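Local coordinates for GTP-binding protein (Pyrococcus horikoshii, PDB 1WXQ) that is of unknown function but probably binds GTP and hydrolyses nucleotide, as expected of an Obg-like P-loop GTPase, at residues G4-P9 and L105-D110. Numbering follows the deposited sequence.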
loop_
_atom_site.group_PDB
_atom_site.type_symbol
_atom_site.label_atom_id
_atom_site.label_comp_id
_atom_site.label_asym_id
_atom_site.label_seq_id
_atom_site.Cartn_x
_atom_site.Cartn_y
_atom_site.Cartn_z
ATOM N N GLY A 4 -2.113 -4.649 4.560
ATOM C CA GLY A 4 -2.043 -5.815 5.422
ATOM C C GLY A 4 -0.609 -6.120 5.815
ATOM O O GLY A 4 0.288 -6.026 4.974
ATOM N N VAL A 5 -0.391 -6.472 7.084
ATOM C CA VAL A 5 0.940 -6.792 7.603
ATOM C C VAL A 5 1.032 -8.285 7.900
ATOM O O VAL A 5 0.302 -8.810 8.750
ATOM C CB VAL A 5 1.235 -6.018 8.891
ATOM C CG1 VAL A 5 2.633 -6.327 9.366
ATOM C CG2 VAL A 5 1.067 -4.528 8.656
ATOM N N VAL A 6 1.942 -8.963 7.202
ATOM C CA VAL A 6 2.095 -10.401 7.338
ATOM C C VAL A 6 3.522 -10.782 7.676
ATOM O O VAL A 6 4.436 -9.983 7.497
ATOM C CB VAL A 6 1.728 -11.124 6.018
ATOM C CG1 VAL A 6 0.324 -10.751 5.583
ATOM C CG2 VAL A 6 2.723 -10.741 4.929
ATOM N N GLY A 7 3.704 -12.022 8.129
ATOM C CA GLY A 7 5.031 -12.506 8.471
ATOM C C GLY A 7 4.999 -13.768 9.322
ATOM O O GLY A 7 3.950 -14.165 9.810
ATOM N N LYS A 8 6.140 -14.423 9.488
ATOM C CA LYS A 8 6.172 -15.610 10.323
ATOM C C LYS A 8 6.223 -15.098 11.769
ATOM O O LYS A 8 6.352 -13.898 11.993
ATOM C CB LYS A 8 7.393 -16.460 9.990
ATOM C CG LYS A 8 8.718 -15.743 10.081
ATOM C CD LYS A 8 9.860 -16.687 9.678
ATOM C CE LYS A 8 11.257 -16.030 9.777
ATOM N NZ LYS A 8 12.365 -17.010 9.519
ATOM N N PRO A 9 6.099 -15.990 12.768
ATOM C CA PRO A 9 6.147 -15.489 14.148
ATOM C C PRO A 9 7.589 -15.239 14.629
ATOM O O PRO A 9 8.536 -15.829 14.119
ATOM C CB PRO A 9 5.356 -16.546 14.908
ATOM C CG PRO A 9 5.788 -17.795 14.215
ATOM C CD PRO A 9 5.724 -17.418 12.745
ATOM N N LEU A 105 0.708 -5.306 0.821
ATOM C CA LEU A 105 1.145 -5.982 2.015
ATOM C C LEU A 105 2.554 -5.564 2.399
ATOM O O LEU A 105 3.398 -5.319 1.537
ATOM C CB LEU A 105 1.166 -7.484 1.781
ATOM C CG LEU A 105 -0.031 -8.215 1.215
ATOM C CD1 LEU A 105 0.446 -9.572 0.685
ATOM C CD2 LEU A 105 -1.084 -8.366 2.272
ATOM N N ILE A 106 2.793 -5.494 3.701
ATOM C CA ILE A 106 4.113 -5.202 4.214
ATOM C C ILE A 106 4.584 -6.536 4.799
ATOM O O ILE A 106 4.106 -6.970 5.850
ATOM C CB ILE A 106 4.071 -4.167 5.333
ATOM C CG1 ILE A 106 3.639 -2.817 4.771
ATOM C CG2 ILE A 106 5.450 -4.057 5.998
ATOM C CD1 ILE A 106 3.484 -1.760 5.847
ATOM N N HIS A 107 5.494 -7.208 4.106
ATOM C CA HIS A 107 5.975 -8.482 4.618
ATOM C C HIS A 107 7.220 -8.327 5.500
ATOM O O HIS A 107 8.325 -8.088 5.006
ATOM C CB HIS A 107 6.270 -9.450 3.470
ATOM C CG HIS A 107 6.612 -10.835 3.938
ATOM N ND1 HIS A 107 6.606 -11.181 5.266
ATOM C CD2 HIS A 107 6.952 -11.941 3.248
ATOM C CE1 HIS A 107 6.932 -12.459 5.386
ATOM N NE2 HIS A 107 7.146 -12.942 4.186
ATOM N N VAL A 108 7.020 -8.489 6.808
ATOM C CA VAL A 108 8.078 -8.383 7.812
ATOM C C VAL A 108 8.896 -9.663 7.913
ATOM O O VAL A 108 8.355 -10.742 8.124
ATOM C CB VAL A 108 7.473 -8.085 9.178
ATOM C CG1 VAL A 108 8.567 -7.889 10.197
ATOM C CG2 VAL A 108 6.586 -6.865 9.078
ATOM N N VAL A 109 10.210 -9.536 7.771
ATOM C CA VAL A 109 11.100 -10.688 7.828
ATOM C C VAL A 109 12.244 -10.420 8.783
ATOM O O VAL A 109 12.532 -9.271 9.139
ATOM C CB VAL A 109 11.715 -11.016 6.428
ATOM C CG1 VAL A 109 10.606 -11.246 5.389
ATOM C CG2 VAL A 109 12.650 -9.874 5.983
ATOM N N ASP A 110 12.913 -11.499 9.157
ATOM C CA ASP A 110 14.032 -11.478 10.085
ATOM C C ASP A 110 15.369 -11.201 9.376
ATOM O O ASP A 110 15.983 -12.113 8.824
ATOM C CB ASP A 110 14.086 -12.833 10.785
ATOM C CG ASP A 110 15.060 -12.854 11.920
ATOM O OD1 ASP A 110 16.052 -12.096 11.858
ATOM O OD2 ASP A 110 14.836 -13.638 12.869
HETATM O O HOH W 1 8.691 -13.804 7.699
#
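The imidazole ring of H107 reaches across to the strand of V6 and G7: both V6 O and G7 CA approach it obliquely, the latter 3.6 Å from CE1, while CG1 of V109 from its own strand covers one face. With CG anti to the backbone N (chi1 -173°), the ring is turned toward V6 and G7, where ND1 gives a weak, bent hydrogen bond to V6 O at 3.3 Å. That oxygen already accepts V108 N at 3.1 Å, so the imidazole adds a weak second donor to a carbonyl held by the backbone. Beside it, CG2 of V6 packs against the ring at ND1, the two side chains crossing at about a right angle. Replacing the imidazole by an alanine is likely to leave V6 O without its weak second donor and to open a gap between V6 and V109.

The contact exemplifies neighbouring parallel strands in the central sheet of a P-loop GTPase domain: I106 draws them together through I106 N to G4 O at 2.9 Å and V6 N to I106 O at 3.2 Å. On the face of V5 and I106, V5 CG1 meets V108 CG2 at 4.0 Å; on the other, V6 CG1 lies near L105 CD2. A water accepts from K8 N and donates to V108 O.

Strand 2-7 leads into a probable Walker A loop, which G7 begins, consistent with a nucleotide-binding site at this end of the sheet. It also pairs with 68-77, and 104-110 with 217-222. Helix 127-147 covers V6 and H107 through L134, whereas helix 305-316 packs on I106 from the other face.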